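Local atomic coordinates of mandelate racemase/muconate lactonizing enzyme-like protein (Roseovarius sp. TM1035, PDB entry 3RCY), a protein that binds magnesium and, as a member of the enolase superfamily, probably catalyses a metal-dependent reaction that starts with removal of a proton next to a carboxylate. Residues A[170-175]-A[388-393]; A[178-183]-A[215-220]. All coordinates share one frame; numbering follows the deposited sequence.

How the contacts relate
Both contacts lie at the barrel of an enolase-superfamily fold, on the same side of the chain's centre, their centres about 13 Å apart, contact 1 adding the C-terminal tail. They share one long loop, which leaves strand 164-167 and runs to helix 183-200: residues 170-175 serve contact 1 and residues 178-183 contact 2. Along the chain the order is 170-175, 178-183, 215-220, 388-393, so the pairing of contact 2 falls between the two halves of contact 1. The two touch where Pro-172 O meets His-179 CE1 at 3.1 Å. The loop is held twice, by the tail beyond helix 372-376 and by the start of helix 216-226, and different neighbouring subunits pack on the two sites.

Contact 1. Residues A[170-175]-A[388-393]; sequences AGPYTL and EMQEAS
Thr-174 and Gln-390 pair in a single beta bridge, with the side chains of Tyr-173, Leu-175 and Met-389 packed around it. Leu-175 N donates to Gln-390 O (2.9 Å), nearly in line with the carbonyl. The return bond, Gln-390 N to Tyr-173 O, is weak at 3.4 Å, and a water relays it by accepting from Gln-390 N and donating to Tyr-173 O.

Among polar side chains, Gln-390 lays its amide against the ring of Pro-172, OE1 lying 3.5 Å from CB, while NE2 bonds almost straight to Ala-392 O (2.8 Å, 172°). With an alanine in place of Gln-390, Ala-392 O would probably lose this donor and the flank of Pro-172 its cover. Glu-391 OE1 forms a salt bridge with Arg-77 of the second subunit.

Apolar contact comes from Met-389, whose CG reaches the edge of the Tyr-173 ring (3.8 Å to CD2) and whose bent end (chi3 91°) sets CE by Tyr-173 CB. Leu-175 CD2 rests on Glu-391 CA. Carbonyl oxygens also meet carbon: Glu-388 O lies 3.3 Å from Tyr-173 CE2.

The tail is thus joined to the loop by one good main-chain bond, a weak one backed by water, and side-chain packing, beside a charged link to the neighbouring subunit.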
# COMPACT_ATOMS: atom_id res chain seq x y z
N ALA A 170 -33.70 -7.71 -7.47
CA ALA A 170 -32.66 -7.39 -8.44
C ALA A 170 -32.43 -8.44 -9.53
O ALA A 170 -31.53 -8.28 -10.36
CB ALA A 170 -31.34 -7.07 -7.72
N GLY A 171 -33.22 -9.50 -9.54
CA GLY A 171 -33.17 -10.48 -10.62
C GLY A 171 -32.50 -11.79 -10.27
O GLY A 171 -32.04 -11.98 -9.14
N PRO A 172 -32.41 -12.71 -11.24
CA PRO A 172 -31.98 -14.06 -10.93
C PRO A 172 -30.47 -14.17 -10.77
O PRO A 172 -29.72 -13.45 -11.42
CB PRO A 172 -32.44 -14.87 -12.15
CG PRO A 172 -32.38 -13.88 -13.29
CD PRO A 172 -32.59 -12.50 -12.70
N TYR A 173 -30.05 -15.05 -9.87
CA TYR A 173 -28.67 -15.48 -9.82
C TYR A 173 -28.51 -16.67 -10.76
O TYR A 173 -29.36 -17.55 -10.79
CB TYR A 173 -28.24 -15.85 -8.40
CG TYR A 173 -29.26 -16.60 -7.56
CD1 TYR A 173 -30.19 -15.92 -6.77
CD2 TYR A 173 -29.27 -18.01 -7.53
CE1 TYR A 173 -31.12 -16.61 -5.98
CE2 TYR A 173 -30.19 -18.71 -6.74
CZ TYR A 173 -31.10 -18.00 -5.97
OH TYR A 173 -32.01 -18.69 -5.19
N THR A 174 -27.43 -16.69 -11.54
CA THR A 174 -27.19 -17.79 -12.47
C THR A 174 -25.80 -18.41 -12.32
O THR A 174 -24.88 -17.81 -11.74
CB THR A 174 -27.43 -17.41 -13.97
OG1 THR A 174 -26.21 -16.92 -14.53
CG2 THR A 174 -28.53 -16.36 -14.12
N LEU A 175 -25.65 -19.61 -12.87
CA LEU A 175 -24.43 -20.40 -12.73
C LEU A 175 -23.24 -19.83 -13.50
O LEU A 175 -22.12 -20.27 -13.29
CB LEU A 175 -24.70 -21.87 -13.12
CG LEU A 175 -25.26 -22.19 -14.51
CD1 LEU A 175 -24.18 -22.09 -15.56
CD2 LEU A 175 -25.89 -23.59 -14.53
N GLU A 388 -31.13 -23.85 -5.73
CA GLU A 388 -30.49 -24.08 -7.03
C GLU A 388 -30.21 -22.79 -7.79
O GLU A 388 -30.88 -21.78 -7.57
CB GLU A 388 -31.33 -25.03 -7.89
CG GLU A 388 -31.25 -26.49 -7.45
CD GLU A 388 -32.28 -27.40 -8.11
OE1 GLU A 388 -33.22 -26.88 -8.75
OE2 GLU A 388 -32.14 -28.63 -7.96
N MET A 389 -29.20 -22.82 -8.66
CA MET A 389 -28.85 -21.66 -9.50
C MET A 389 -29.26 -21.86 -10.95
O MET A 389 -28.95 -22.88 -11.56
CB MET A 389 -27.34 -21.35 -9.42
CG MET A 389 -26.86 -20.93 -8.04
SD MET A 389 -25.18 -20.29 -7.99
CE MET A 389 -25.45 -18.53 -8.22
N GLN A 390 -29.97 -20.87 -11.48
CA GLN A 390 -30.45 -20.84 -12.87
C GLN A 390 -29.35 -21.11 -13.90
O GLN A 390 -28.20 -20.72 -13.70
CB GLN A 390 -31.05 -19.45 -13.14
CG GLN A 390 -32.16 -19.42 -14.16
CD GLN A 390 -32.80 -18.05 -14.26
OE1 GLN A 390 -33.78 -17.76 -13.58
NE2 GLN A 390 -32.22 -17.19 -15.11
N GLU A 391 -29.71 -21.78 -14.99
CA GLU A 391 -28.79 -21.93 -16.14
C GLU A 391 -28.98 -20.81 -17.17
O GLU A 391 -28.00 -20.25 -17.67
CB GLU A 391 -28.89 -23.31 -16.80
CG GLU A 391 -27.94 -23.47 -18.00
CD GLU A 391 -27.53 -24.91 -18.28
OE1 GLU A 391 -27.25 -25.66 -17.32
OE2 GLU A 391 -27.47 -25.28 -19.46
N ALA A 392 -30.24 -20.49 -17.47
CA ALA A 392 -30.57 -19.40 -18.40
C ALA A 392 -29.98 -18.07 -17.93
O ALA A 392 -29.96 -17.77 -16.73
CB ALA A 392 -32.09 -19.28 -18.57
N SER A 393 -29.50 -17.27 -18.88
CA SER A 393 -28.89 -15.97 -18.58
C SER A 393 -29.92 -14.94 -18.11
O SER A 393 -31.13 -15.15 -18.26
CB SER A 393 -28.14 -15.44 -19.80
OG SER A 393 -29.05 -15.07 -20.83
O HOH W 1 -31.66 -19.20 -10.07

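Contact 2. Residues A[178-183]-A[215-220]; sequences GHMPAM and TTAGAI
Thr-215, Gly-218 and Met-180 carry this junction, in which the loop after barrel strand 164-167 lies against the N-terminus of helix 216-226, a helix of the same enolase-type barrel. Thr-215 is the N-cap of that helix and has the largest share buried. Its OG1 sits between the backbone N and the carbonyl carbon (chi1 56°), which turns it to the helix start to accept from Gly-218 N at 3.0 Å. The methyl, anti to the carbonyl carbon, reaches the loop, with CG2 3.5 Å from Gly-178 C. The backbone of the same residue links the two segments: Thr-215 N donates to His-179 O (3.1 Å, 160°), approaching from above the carbonyl plane. One residue therefore both caps the helix and ties it to the loop, and the backbone bonding of His-179 with Gln-213 continues this join just before the cap.

Gly-218 offers a bare backbone in the first turn. A beta-carbon there would point at the loop and run into Pro-181 CD, so the lack of a side chain is what allows so close an approach. Met-180 fills the flank of the same turn. Its first torsion sends CG opposite the backbone N, and two further bends bring the sulfur round to the helix, with SD 3.6 Å from Gly-218 CA. The terminal CE reaches Ala-217 CB at 4.1 Å, a looser apolar touch.

Beyond the two segments, Tyr-396 OH bonds to Met-180 O, bringing in the C-terminal tail. The third subunit packs here, its Leu-232 on Met-180 and its Gln-307 on Thr-215. The tightest point is between Pro-181 and the helix, where the ring carbon CD presses on Gly-218 CA at 3.4 Å, shorter than usual for two carbons.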
# COMPACT_ATOMS: atom_id res chain seq x y z
N GLY A 178 -21.05 -13.62 -12.01
CA GLY A 178 -21.52 -12.23 -12.02
C GLY A 178 -22.02 -11.79 -13.39
O GLY A 178 -21.43 -12.15 -14.42
N HIS A 179 -23.11 -11.03 -13.40
CA HIS A 179 -23.58 -10.39 -14.63
C HIS A 179 -23.92 -8.93 -14.37
O HIS A 179 -23.98 -8.49 -13.21
CB HIS A 179 -24.78 -11.14 -15.26
CG HIS A 179 -26.00 -11.19 -14.40
ND1 HIS A 179 -26.37 -12.32 -13.70
CD2 HIS A 179 -26.95 -10.26 -14.14
CE1 HIS A 179 -27.49 -12.08 -13.04
NE2 HIS A 179 -27.86 -10.84 -13.28
N MET A 180 -24.13 -8.17 -15.43
CA MET A 180 -24.56 -6.78 -15.31
C MET A 180 -26.08 -6.76 -15.17
O MET A 180 -26.77 -7.43 -15.93
CB MET A 180 -24.10 -5.98 -16.54
CG MET A 180 -24.45 -4.50 -16.53
SD MET A 180 -23.44 -3.52 -15.41
CE MET A 180 -21.87 -3.41 -16.31
N PRO A 181 -26.62 -6.00 -14.19
CA PRO A 181 -28.08 -5.90 -14.10
C PRO A 181 -28.68 -5.27 -15.36
O PRO A 181 -28.04 -4.43 -16.00
CB PRO A 181 -28.30 -4.96 -12.90
CG PRO A 181 -27.01 -4.15 -12.82
CD PRO A 181 -25.95 -5.15 -13.18
N ALA A 182 -29.89 -5.69 -15.70
CA ALA A 182 -30.67 -5.01 -16.73
C ALA A 182 -31.12 -3.67 -16.14
O ALA A 182 -31.17 -3.52 -14.92
CB ALA A 182 -31.86 -5.86 -17.09
N MET A 183 -31.44 -2.69 -17.00
CA MET A 183 -32.00 -1.41 -16.54
C MET A 183 -33.29 -1.62 -15.75
O MET A 183 -33.55 -0.91 -14.79
CB MET A 183 -32.26 -0.46 -17.72
CG MET A 183 -31.04 0.36 -18.17
SD MET A 183 -30.25 1.36 -16.88
CE MET A 183 -31.60 2.46 -16.41
N THR A 215 -21.49 -8.68 -11.34
CA THR A 215 -20.10 -8.28 -11.50
C THR A 215 -19.89 -7.12 -10.54
O THR A 215 -20.84 -6.52 -10.07
CB THR A 215 -19.81 -7.82 -12.93
OG1 THR A 215 -20.70 -6.75 -13.27
CG2 THR A 215 -20.01 -8.97 -13.92
N THR A 216 -18.63 -6.82 -10.25
CA THR A 216 -18.28 -5.67 -9.41
C THR A 216 -18.90 -4.40 -9.99
O THR A 216 -19.54 -3.62 -9.28
CB THR A 216 -16.75 -5.53 -9.34
OG1 THR A 216 -16.18 -6.81 -9.02
CG2 THR A 216 -16.34 -4.51 -8.27
N ALA A 217 -18.71 -4.22 -11.29
CA ALA A 217 -19.27 -3.09 -12.03
C ALA A 217 -20.79 -3.00 -11.86
O ALA A 217 -21.33 -1.92 -11.57
CB ALA A 217 -18.92 -3.22 -13.51
N GLY A 218 -21.46 -4.13 -12.04
CA GLY A 218 -22.91 -4.22 -11.91
C GLY A 218 -23.41 -3.93 -10.51
O GLY A 218 -24.40 -3.21 -10.34
N ALA A 219 -22.71 -4.47 -9.51
CA ALA A 219 -23.05 -4.26 -8.11
C ALA A 219 -22.94 -2.80 -7.70
O ALA A 219 -23.73 -2.31 -6.89
CB ALA A 219 -22.18 -5.12 -7.20
N ILE A 220 -21.94 -2.11 -8.26
CA ILE A 220 -21.75 -0.68 -8.01
C ILE A 220 -22.85 0.16 -8.66
O ILE A 220 -23.39 1.07 -8.03
CB ILE A 220 -20.32 -0.22 -8.41
CG1 ILE A 220 -19.28 -0.88 -7.49
CG2 ILE A 220 -20.19 1.32 -8.35
CD1 ILE A 220 -17.85 -0.88 -8.03